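450aa long hypothetical fmu protein (Pyrococcus horikoshii, PDB 2YXL) probably methylates RNA cytosines at carbon 5 with S-adenosyl-L-methionine as methyl donor. Local coordinates at residues L66-I71 and V77-L82; I71-G76 and F138-N143; V94-A97 and D101-S104. One frame throughout, in Å; residues are numbered along the deposited sequence.

Contact 1 of 3, residues L66-I71 and V77-L82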
ATOM      1  N   LEU A  66       9.941 -16.019   4.529  1.00 33.43           N
ATOM      2  CA  LEU A  66      10.605 -17.247   4.116  1.00 33.35           C
ATOM      3  C   LEU A  66      12.121 -17.062   4.128  1.00 33.29           C
ATOM      4  O   LEU A  66      12.861 -17.942   4.584  1.00 33.18           O
ATOM      5  CB  LEU A  66      10.098 -17.691   2.742  1.00 33.45           C
ATOM      6  CG  LEU A  66       8.617 -18.097   2.678  1.00 33.92           C
ATOM      7  CD1 LEU A  66       8.088 -18.077   1.243  1.00 33.83           C
ATOM      8  CD2 LEU A  66       8.382 -19.461   3.323  1.00 34.27           C
ATOM      9  N   ILE A  67      12.571 -15.907   3.642  1.00 33.19           N
ATOM     10  CA  ILE A  67      13.978 -15.514   3.710  1.00 33.32           C
ATOM     11  C   ILE A  67      14.485 -15.537   5.163  1.00 33.48           C
ATOM     12  O   ILE A  67      15.559 -16.079   5.446  1.00 33.42           O
ATOM     13  CB  ILE A  67      14.204 -14.128   3.036  1.00 33.26           C
ATOM     14  CG1 ILE A  67      14.095 -14.259   1.507  1.00 33.73           C
ATOM     15  CG2 ILE A  67      15.549 -13.526   3.435  1.00 33.21           C
ATOM     16  CD1 ILE A  67      13.955 -12.942   0.748  1.00 33.34           C
ATOM     17  N   ASP A  68      13.690 -14.972   6.074  1.00 33.62           N
ATOM     18  CA  ASP A  68      14.024 -14.939   7.500  1.00 33.84           C
ATOM     19  C   ASP A  68      14.190 -16.337   8.100  1.00 33.79           C
ATOM     20  O   ASP A  68      15.124 -16.567   8.870  1.00 33.75           O
ATOM     21  CB  ASP A  68      12.984 -14.132   8.293  1.00 34.10           C
ATOM     22  CG  ASP A  68      13.061 -12.624   8.021  1.00 35.11           C
ATOM     23  OD1 ASP A  68      13.996 -12.169   7.317  1.00 36.30           O
ATOM     24  OD2 ASP A  68      12.178 -11.889   8.518  1.00 35.88           O
ATOM     25  N   LYS A  69      13.300 -17.265   7.738  1.00 33.83           N
ATOM     26  CA  LYS A  69      13.420 -18.665   8.170  1.00 33.98           C
ATOM     27  C   LYS A  69      14.730 -19.307   7.716  1.00 33.93           C
ATOM     28  O   LYS A  69      15.306 -20.117   8.444  1.00 34.12           O
ATOM     29  CB  LYS A  69      12.245 -19.512   7.681  1.00 34.10           C
ATOM     30  CG  LYS A  69      10.952 -19.302   8.449  1.00 35.12           C
ATOM     31  CD  LYS A  69       9.934 -20.392   8.123  1.00 36.42           C
ATOM     32  CE  LYS A  69       8.505 -19.926   8.387  1.00 37.23           C
ATOM     33  NZ  LYS A  69       8.278 -19.535   9.810  1.00 38.04           N
ATOM     34  N   VAL A  70      15.188 -18.946   6.517  1.00 33.82           N
ATOM     35  CA  VAL A  70      16.476 -19.412   6.005  1.00 33.90           C
ATOM     36  C   VAL A  70      17.625 -18.810   6.813  1.00 34.02           C
ATOM     37  O   VAL A  70      18.560 -19.519   7.201  1.00 33.94           O
ATOM     38  CB  VAL A  70      16.654 -19.100   4.491  1.00 34.00           C
ATOM     39  CG1 VAL A  70      18.095 -19.356   4.043  1.00 33.53           C
ATOM     40  CG2 VAL A  70      15.676 -19.919   3.650  1.00 33.54           C
ATOM     41  N   ILE A  71      17.544 -17.506   7.074  1.00 34.19           N
ATOM     42  CA  ILE A  71      18.549 -16.816   7.886  1.00 34.37           C
ATOM     43  C   ILE A  71      18.682 -17.469   9.264  1.00 34.64           C
ATOM     44  O   ILE A  71      19.796 -17.672   9.745  1.00 34.83           O
ATOM     45  CB  ILE A  71      18.277 -15.291   7.997  1.00 34.30           C
ATOM     46  CG1 ILE A  71      18.405 -14.632   6.617  1.00 34.13           C
ATOM     47  CG2 ILE A  71      19.242 -14.636   8.988  1.00 33.84           C
ATOM     48  CD1 ILE A  71      17.916 -13.192   6.550  1.00 34.43           C
ATOM     49  N   VAL A  77      19.629 -17.871  14.983  1.00 34.11           N
ATOM     50  CA  VAL A  77      18.574 -17.084  15.631  1.00 33.74           C
ATOM     51  C   VAL A  77      17.745 -16.321  14.602  1.00 33.43           C
ATOM     52  O   VAL A  77      18.178 -16.131  13.463  1.00 33.47           O
ATOM     53  CB  VAL A  77      19.150 -16.059  16.650  1.00 33.84           C
ATOM     54  CG1 VAL A  77      19.808 -16.768  17.836  1.00 33.97           C
ATOM     55  CG2 VAL A  77      20.131 -15.103  15.970  1.00 33.85           C
ATOM     56  N   THR A  78      16.559 -15.872  15.003  1.00 32.99           N
ATOM     57  CA  THR A  78      15.776 -14.971  14.162  1.00 32.61           C
ATOM     58  C   THR A  78      16.594 -13.721  13.798  1.00 32.51           C
ATOM     59  O   THR A  78      17.306 -13.177  14.645  1.00 32.54           O
ATOM     60  CB  THR A  78      14.424 -14.574  14.805  1.00 32.47           C
ATOM     61  OG1 THR A  78      13.791 -13.580  13.990  1.00 32.37           O
ATOM     62  CG2 THR A  78      14.609 -14.025  16.228  1.00 32.22           C
ATOM     63  N   PRO A  79      16.529 -13.288  12.525  1.00 32.40           N
ATOM     64  CA  PRO A  79      17.219 -12.054  12.130  1.00 32.16           C
ATOM     65  C   PRO A  79      16.634 -10.811  12.802  1.00 32.02           C
ATOM     66  O   PRO A  79      17.234  -9.735  12.746  1.00 32.05           O
ATOM     67  CB  PRO A  79      16.993 -11.992  10.619  1.00 32.07           C
ATOM     68  CG  PRO A  79      15.765 -12.818  10.386  1.00 32.19           C
ATOM     69  CD  PRO A  79      15.846 -13.925  11.381  1.00 32.18           C
ATOM     70  N   LEU A  80      15.473 -10.968  13.435  1.00 31.87           N
ATOM     71  CA  LEU A  80      14.794  -9.856  14.104  1.00 31.60           C
ATOM     72  C   LEU A  80      15.540  -9.300  15.320  1.00 31.35           C
ATOM     73  O   LEU A  80      15.371  -8.127  15.644  1.00 31.69           O
ATOM     74  CB  LEU A  80      13.344 -10.227  14.454  1.00 31.48           C
ATOM     75  CG  LEU A  80      12.218  -9.843  13.471  1.00 31.54           C
ATOM     76  CD1 LEU A  80      12.636  -9.860  12.000  1.00 31.54           C
ATOM     77  CD2 LEU A  80      10.979 -10.720  13.678  1.00 31.42           C
ATOM     78  N   ILE A  81      16.373 -10.117  15.968  1.00 30.92           N
ATOM     79  CA  ILE A  81      17.172  -9.649  17.122  1.00 30.76           C
ATOM     80  C   ILE A  81      18.495  -8.994  16.714  1.00 30.70           C
ATOM     81  O   ILE A  81      19.208  -8.437  17.553  1.00 30.92           O
ATOM     82  CB  ILE A  81      17.461 -10.770  18.171  1.00 30.63           C
ATOM     83  CG1 ILE A  81      18.383 -11.848  17.590  1.00 30.74           C
ATOM     84  CG2 ILE A  81      16.158 -11.345  18.740  1.00 30.44           C
ATOM     85  CD1 ILE A  81      19.148 -12.634  18.642  1.00 31.87           C
ATOM     86  N   LEU A  82      18.811  -9.074  15.427  1.00 30.42           N
ATOM     87  CA  LEU A  82      20.043  -8.539  14.872  1.00 30.07           C
ATOM     88  C   LEU A  82      19.913  -7.055  14.525  1.00 29.88           C
ATOM     89  O   LEU A  82      18.804  -6.530  14.399  1.00 29.63           O
ATOM     90  CB  LEU A  82      20.413  -9.338  13.615  1.00 30.21           C
ATOM     91  CG  LEU A  82      21.375 -10.539  13.625  1.00 30.29           C
ATOM     92  CD1 LEU A  82      21.468 -11.293  14.944  1.00 29.80           C
ATOM     93  CD2 LEU A  82      21.020 -11.484  12.485  1.00 30.12           C
TER
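Pro79 is pressed against one side of the helix that ends just before it, and its ring is shared between Asp68 and Ile71, residues three apart and so nearly one turn apart on the same helical face. CG of the ring does most of the work. It lies 3.6 Å from the carboxylate carbon CG of Asp68 and about as far from OD1, while ring CD faces the backbone O of Asp68 at 3.7 Å. On the other side of CG, Pro79 CB lies 3.8 Å from CG2 of Ile71. This methyl branch is placed there by the first torsion: with CG1 beside the backbone N (chi1 -65°), CG2 stands anti to that N and projects at the proline, while CG1 meets Val94 of helix 84-99 and the side chain also touches Leu90. The contact thus illustrates a chain reversal at the C-terminal end of a helix, in which the loop 77-82 folds back on the last turns of helix 47-75 before helix 84-99 begins, within the all-helical N-terminal part of the protein. The loop has its own internal order. Thr78 OG1 accepts from the backbone N of Leu80 at 3.2 Å, a fairly straight bond (163°) that makes an ST turn, and residues 79-81 form a short 3-10 segment. No hydrogen bond joins the two segments, and the acid does not depend on one: Asp68 OD2 forms a salt bridge with Arg91, and OD1 is hydrogen-bonded elsewhere too. Its carboxylate therefore meets apolar carbons on the loop side while its charge is probably balanced by Arg91 of helix 84-99. Farther along the loop, CD1 of Leu80 approaches Asp68 OD2 to 4.1 Å, and Arg87 binds the carbonyl oxygens of Pro79 and Leu82.

Contact 2 of 3, residues I71-G76 and F138-N143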
ATOM      1  N   ILE A  71      17.544 -17.506   7.074  1.00 34.19           N
ATOM      2  CA  ILE A  71      18.549 -16.816   7.886  1.00 34.37           C
ATOM      3  C   ILE A  71      18.682 -17.469   9.264  1.00 34.64           C
ATOM      4  O   ILE A  71      19.796 -17.672   9.745  1.00 34.83           O
ATOM      5  CB  ILE A  71      18.277 -15.291   7.997  1.00 34.30           C
ATOM      6  CG1 ILE A  71      18.405 -14.632   6.617  1.00 34.13           C
ATOM      7  CG2 ILE A  71      19.242 -14.636   8.988  1.00 33.84           C
ATOM      8  CD1 ILE A  71      17.916 -13.192   6.550  1.00 34.43           C
ATOM      9  N   LYS A  72      17.550 -17.826   9.869  1.00 34.95           N
ATOM     10  CA  LYS A  72      17.546 -18.500  11.170  1.00 35.46           C
ATOM     11  C   LYS A  72      18.256 -19.860  11.137  1.00 35.56           C
ATOM     12  O   LYS A  72      18.962 -20.212  12.081  1.00 35.68           O
ATOM     13  CB  LYS A  72      16.118 -18.647  11.713  1.00 35.42           C
ATOM     14  CG  LYS A  72      16.050 -19.274  13.104  1.00 35.76           C
ATOM     15  CD  LYS A  72      14.623 -19.433  13.593  1.00 35.97           C
ATOM     16  CE  LYS A  72      14.596 -20.160  14.934  1.00 36.87           C
ATOM     17  NZ  LYS A  72      13.239 -20.117  15.550  1.00 37.73           N
ATOM     18  N   GLU A  73      18.070 -20.610  10.054  1.00 35.70           N
ATOM     19  CA  GLU A  73      18.725 -21.906   9.886  1.00 36.05           C
ATOM     20  C   GLU A  73      20.240 -21.755   9.803  1.00 35.95           C
ATOM     21  O   GLU A  73      20.982 -22.535  10.402  1.00 35.99           O
ATOM     22  CB  GLU A  73      18.214 -22.622   8.628  1.00 36.01           C
ATOM     23  CG  GLU A  73      16.777 -23.112   8.713  1.00 36.45           C
ATOM     24  CD  GLU A  73      16.326 -23.858   7.460  1.00 36.93           C
ATOM     25  OE1 GLU A  73      17.140 -24.608   6.871  1.00 38.17           O
ATOM     26  OE2 GLU A  73      15.146 -23.703   7.069  1.00 38.00           O
ATOM     27  N   ILE A  74      20.688 -20.742   9.065  1.00 35.98           N
ATOM     28  CA  ILE A  74      22.114 -20.508   8.844  1.00 35.83           C
ATOM     29  C   ILE A  74      22.767 -19.885  10.074  1.00 35.83           C
ATOM     30  O   ILE A  74      23.787 -20.375  10.559  1.00 35.91           O
ATOM     31  CB  ILE A  74      22.352 -19.619   7.592  1.00 35.86           C
ATOM     32  CG1 ILE A  74      21.899 -20.353   6.323  1.00 35.81           C
ATOM     33  CG2 ILE A  74      23.820 -19.193   7.488  1.00 35.36           C
ATOM     34  CD1 ILE A  74      21.702 -19.452   5.115  1.00 35.83           C
ATOM     35  N   VAL A  75      22.158 -18.814  10.575  1.00 35.76           N
ATOM     36  CA  VAL A  75      22.721 -18.004  11.654  1.00 35.65           C
ATOM     37  C   VAL A  75      22.500 -18.614  13.042  1.00 35.38           C
ATOM     38  O   VAL A  75      23.377 -18.537  13.897  1.00 35.51           O
ATOM     39  CB  VAL A  75      22.164 -16.556  11.589  1.00 35.82           C
ATOM     40  CG1 VAL A  75      22.356 -15.814  12.903  1.00 36.33           C
ATOM     41  CG2 VAL A  75      22.811 -15.799  10.437  1.00 35.98           C
ATOM     42  N   GLY A  76      21.332 -19.213  13.263  1.00 35.16           N
ATOM     43  CA  GLY A  76      21.009 -19.824  14.553  1.00 34.70           C
ATOM     44  C   GLY A  76      19.897 -19.132  15.322  1.00 34.47           C
ATOM     45  O   GLY A  76      19.293 -19.729  16.215  1.00 34.54           O
ATOM     46  N   PHE A 138      25.806 -18.986   0.428  1.00 45.42           N
ATOM     47  CA  PHE A 138      25.962 -19.467  -0.945  1.00 46.27           C
ATOM     48  C   PHE A 138      26.001 -20.993  -1.070  1.00 46.75           C
ATOM     49  O   PHE A 138      25.826 -21.532  -2.161  1.00 46.72           O
ATOM     50  CB  PHE A 138      27.168 -18.809  -1.625  1.00 46.29           C
ATOM     51  CG  PHE A 138      26.892 -17.413  -2.103  1.00 46.57           C
ATOM     52  CD1 PHE A 138      27.276 -16.315  -1.344  1.00 46.46           C
ATOM     53  CD2 PHE A 138      26.224 -17.196  -3.307  1.00 46.86           C
ATOM     54  CE1 PHE A 138      27.011 -15.019  -1.776  1.00 46.42           C
ATOM     55  CE2 PHE A 138      25.955 -15.901  -3.748  1.00 47.04           C
ATOM     56  CZ  PHE A 138      26.350 -14.809  -2.975  1.00 46.56           C
ATOM     57  N   GLU A 139      26.213 -21.674   0.053  1.00 47.58           N
ATOM     58  CA  GLU A 139      26.244 -23.135   0.091  1.00 48.41           C
ATOM     59  C   GLU A 139      24.972 -23.746   0.685  1.00 49.01           C
ATOM     60  O   GLU A 139      24.858 -24.971   0.779  1.00 49.10           O
ATOM     61  CB  GLU A 139      27.459 -23.620   0.883  1.00 48.40           C
ATOM     62  CG  GLU A 139      28.796 -23.426   0.182  1.00 48.68           C
ATOM     63  CD  GLU A 139      29.974 -23.558   1.131  1.00 49.13           C
ATOM     64  OE1 GLU A 139      29.796 -23.315   2.345  1.00 49.57           O
ATOM     65  OE2 GLU A 139      31.082 -23.897   0.664  1.00 49.36           O
ATOM     66  N   TYR A 140      24.025 -22.898   1.082  1.00 49.74           N
ATOM     67  CA  TYR A 140      22.798 -23.357   1.734  1.00 50.50           C
ATOM     68  C   TYR A 140      21.906 -24.175   0.803  1.00 51.29           C
ATOM     69  O   TYR A 140      21.555 -23.724  -0.290  1.00 51.29           O
ATOM     70  CB  TYR A 140      22.009 -22.176   2.318  1.00 50.31           C
ATOM     71  CG  TYR A 140      20.616 -22.543   2.784  1.00 49.93           C
ATOM     72  CD1 TYR A 140      20.415 -23.189   4.003  1.00 49.57           C
ATOM     73  CD2 TYR A 140      19.502 -22.253   2.001  1.00 49.92           C
ATOM     74  CE1 TYR A 140      19.137 -23.534   4.431  1.00 49.59           C
ATOM     75  CE2 TYR A 140      18.219 -22.593   2.419  1.00 49.99           C
ATOM     76  CZ  TYR A 140      18.045 -23.233   3.634  1.00 49.95           C
ATOM     77  OH  TYR A 140      16.777 -23.569   4.047  1.00 50.03           O
ATOM     78  N   LYS A 141      21.539 -25.373   1.258  1.00 52.30           N
ATOM     79  CA  LYS A 141      20.618 -26.243   0.522  1.00 53.38           C
ATOM     80  C   LYS A 141      19.158 -26.052   0.960  1.00 54.02           C
ATOM     81  O   LYS A 141      18.793 -26.407   2.084  1.00 54.08           O
ATOM     82  CB  LYS A 141      21.045 -27.726   0.593  1.00 53.51           C
ATOM     83  CG  LYS A 141      21.890 -28.138   1.813  1.00 53.89           C
ATOM     84  CD  LYS A 141      21.038 -28.478   3.037  1.00 54.44           C
ATOM     85  CE  LYS A 141      21.877 -29.093   4.155  1.00 54.22           C
ATOM     86  NZ  LYS A 141      22.736 -28.092   4.855  1.00 54.28           N
ATOM     87  N   PRO A 142      18.323 -25.478   0.068  1.00 54.68           N
ATOM     88  CA  PRO A 142      16.909 -25.218   0.351  1.00 55.24           C
ATOM     89  C   PRO A 142      16.128 -26.516   0.540  1.00 55.78           C
ATOM     90  O   PRO A 142      16.028 -27.325  -0.387  1.00 55.85           O
ATOM     91  CB  PRO A 142      16.423 -24.472  -0.902  1.00 55.22           C
ATOM     92  CG  PRO A 142      17.666 -23.985  -1.573  1.00 55.05           C
ATOM     93  CD  PRO A 142      18.690 -25.030  -1.286  1.00 54.74           C
ATOM     94  N   ASN A 143      15.584 -26.699   1.740  1.00 56.38           N
ATOM     95  CA  ASN A 143      14.945 -27.954   2.122  1.00 56.86           C
ATOM     96  C   ASN A 143      13.564 -27.756   2.772  1.00 57.16           C
ATOM     97  O   ASN A 143      13.465 -27.641   3.999  1.00 57.36           O
ATOM     98  CB  ASN A 143      15.885 -28.747   3.045  1.00 56.82           C
ATOM     99  CG  ASN A 143      15.394 -30.158   3.326  1.00 56.93           C
ATOM    100  OD1 ASN A 143      14.760 -30.797   2.482  1.00 56.91           O
ATOM    101  ND2 ASN A 143      15.698 -30.656   4.519  1.00 56.84           N
TER
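Tyr140 reaches from the loop after helix 124-138 to the end of helix 47-75, and its atoms meet first an apolar and then an acidic neighbour. CB begins the series, 3.9 Å from CD1 of Ile74. CG, the first ring atom, lies 4.0 Å from the same methyl, and ring CD1 faces Ile74 CG1, also at 4.0 Å, so the CG1-CD1 branch of Ile74 lies obliquely along the CB end of the ring. The first torsion sets this course: CG stands anti to the backbone N (chi1 170°), which swings the ring out to the helix. Farther along, CE1 passes Glu73 OE1 at 3.3 Å, and that oxygen sits at the ring edge, in the ring plane. At the tip, the hydroxyl OH donates to Glu73 OE1 over 3.0 Å, meeting the oxygen from above the carboxylate plane, 50° out of it. The carboxylate and ring planes are 66° apart. Glu73 gets there with its chain extended beyond CG. Ile74 also touches Lys136 and Ile137 of helix 124-138, while the tyrosine packs on Leu98 of helix 84-99. A phenylalanine in its place would keep the apolar ring but would probably leave Glu73 OE1 without its hydroxyl donor and the carboxylate freer to turn. Just beyond Ile74 the helix stops at Gly76, whose positive phi suits a glycine. The whole is a surface tie within the N-terminal helical region, joining the loop between helices 124-138 and 147-155 to the last turn of helix 47-75.

Contact 3 of 3, residues V94-A97 and D101-S104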
ATOM      1  N   VAL A  94      20.676 -13.553   0.852  1.00 32.18           N
ATOM      2  CA  VAL A  94      19.919 -14.807   0.779  1.00 32.44           C
ATOM      3  C   VAL A  94      19.011 -14.829  -0.453  1.00 32.61           C
ATOM      4  O   VAL A  94      18.933 -15.839  -1.153  1.00 32.69           O
ATOM      5  CB  VAL A  94      19.112 -15.074   2.084  1.00 32.51           C
ATOM      6  CG1 VAL A  94      18.084 -16.193   1.888  1.00 32.56           C
ATOM      7  CG2 VAL A  94      20.058 -15.412   3.237  1.00 32.42           C
ATOM      8  N   ASP A  95      18.351 -13.707  -0.724  1.00 32.75           N
ATOM      9  CA  ASP A  95      17.480 -13.587  -1.891  1.00 33.05           C
ATOM     10  C   ASP A  95      18.253 -13.696  -3.206  1.00 33.14           C
ATOM     11  O   ASP A  95      17.805 -14.357  -4.150  1.00 33.23           O
ATOM     12  CB  ASP A  95      16.716 -12.266  -1.850  1.00 33.12           C
ATOM     13  CG  ASP A  95      15.635 -12.190  -2.899  1.00 33.69           C
ATOM     14  OD1 ASP A  95      15.763 -11.364  -3.828  1.00 34.85           O
ATOM     15  OD2 ASP A  95      14.661 -12.965  -2.803  1.00 34.45           O
ATOM     16  N   ILE A  96      19.411 -13.043  -3.261  1.00 33.18           N
ATOM     17  CA  ILE A  96      20.247 -13.062  -4.457  1.00 33.02           C
ATOM     18  C   ILE A  96      20.820 -14.463  -4.697  1.00 33.27           C
ATOM     19  O   ILE A  96      20.805 -14.956  -5.827  1.00 33.30           O
ATOM     20  CB  ILE A  96      21.334 -11.954  -4.419  1.00 32.90           C
ATOM     21  CG1 ILE A  96      20.701 -10.602  -4.771  1.00 32.57           C
ATOM     22  CG2 ILE A  96      22.466 -12.259  -5.385  1.00 32.86           C
ATOM     23  CD1 ILE A  96      21.590  -9.396  -4.534  1.00 32.72           C
ATOM     24  N   ALA A  97      21.287 -15.105  -3.626  1.00 33.45           N
ATOM     25  CA  ALA A  97      21.875 -16.444  -3.712  1.00 33.67           C
ATOM     26  C   ALA A  97      20.861 -17.531  -4.076  1.00 33.83           C
ATOM     27  O   ALA A  97      21.171 -18.431  -4.853  1.00 33.96           O
ATOM     28  CB  ALA A  97      22.594 -16.802  -2.418  1.00 33.50           C
ATOM     29  N   ASP A 101      20.600 -16.042  -9.176  1.00 34.97           N
ATOM     30  CA  ASP A 101      21.802 -16.577  -9.837  1.00 35.21           C
ATOM     31  C   ASP A 101      22.826 -15.490 -10.228  1.00 35.13           C
ATOM     32  O   ASP A 101      23.005 -15.196 -11.420  1.00 35.18           O
ATOM     33  CB  ASP A 101      21.403 -17.424 -11.062  1.00 35.32           C
ATOM     34  CG  ASP A 101      22.561 -18.245 -11.620  1.00 35.98           C
ATOM     35  OD1 ASP A 101      23.614 -18.353 -10.952  1.00 36.98           O
ATOM     36  OD2 ASP A 101      22.418 -18.787 -12.738  1.00 36.91           O
ATOM     37  N   PRO A 102      23.506 -14.900  -9.226  1.00 35.01           N
ATOM     38  CA  PRO A 102      24.438 -13.793  -9.459  1.00 34.97           C
ATOM     39  C   PRO A 102      25.711 -14.214 -10.184  1.00 34.90           C
ATOM     40  O   PRO A 102      26.137 -15.365 -10.068  1.00 34.89           O
ATOM     41  CB  PRO A 102      24.793 -13.338  -8.041  1.00 35.00           C
ATOM     42  CG  PRO A 102      24.619 -14.558  -7.206  1.00 34.97           C
ATOM     43  CD  PRO A 102      23.440 -15.264  -7.797  1.00 34.98           C
ATOM     44  N   SER A 103      26.305 -13.277 -10.921  1.00 34.88           N
ATOM     45  CA  SER A 103      27.608 -13.479 -11.553  1.00 34.78           C
ATOM     46  C   SER A 103      28.706 -13.312 -10.512  1.00 34.90           C
ATOM     47  O   SER A 103      28.493 -12.673  -9.481  1.00 35.17           O
ATOM     48  CB  SER A 103      27.814 -12.482 -12.695  1.00 34.74           C
ATOM     49  OG  SER A 103      27.986 -11.162 -12.208  1.00 34.40           O
ATOM     50  N   SER A 104      29.879 -13.877 -10.791  1.00 34.98           N
ATOM     51  CA  SER A 104      31.022 -13.832  -9.871  1.00 35.03           C
ATOM     52  C   SER A 104      31.357 -12.436  -9.346  1.00 35.02           C
ATOM     53  O   SER A 104      31.776 -12.292  -8.194  1.00 35.13           O
ATOM     54  CB  SER A 104      32.260 -14.451 -10.519  1.00 35.04           C
ATOM     55  OG  SER A 104      32.221 -15.862 -10.425  1.00 35.34           O
TER
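Ile96 and Pro102 carry this contact, with the proline ring packed against the CG2 branch of the isoleucine. That methyl lies 3.6 Å from Pro102 CG and 3.7 Å from CB, the two side chains meeting at a slant. With chi1 at -78° CG1 is anti to the carbonyl carbon, and the CG2 methyl is the branch that meets the ring. On the far side of CG from CB, Pro102 CD sits 3.3 Å from the carbonyl O of Ile96. The apolar patch continues into the bundle, since Pro102 also touches Phe138 and Ile107, while Ile96 packs on Leu110 and Ile10. This is the tight connection between two consecutive helices of the N-terminal helical region: helix 84-99 ends, the chain turns, and Ser103 takes the N-cap position of helix 104-121. Its OG hydrogen-bonds to the carbonyl O of Leu8, which ties the extreme N-terminal segment to the turn. Against this packed side stands the looser one at Asp101. Its backbone N is 3.5 Å from the O of Ile96, with no hydrogen bond between them, and its backbone takes a left-handed conformation with positive phi. Asp101 is exposed, its CB directed away from segment 94-97, and its OD1 has a long, weak ion pair with Lys7.

How the contacts relate
From the N terminus, helix 47-75 supplies the first segments of contacts 1 and 2, which share Ile71. Contact 1 closes the short reversal at residues 77-82. Contact 2 waits for residues 138-143, so the two cross, their segments alternating along the chain. Contact 3 comes after contact 1 is complete; it closes the turn between helices 84-99 and 104-121 and lies within the long span that contact 2 bridges. Side chains join them: Val70 CG1 meets Tyr140 CE2, and Phe138 packs on Ala97. Together they tie helices 47-75, 84-99, 104-121 and 124-138 into one bundle, well apart from the sinefungin pocket.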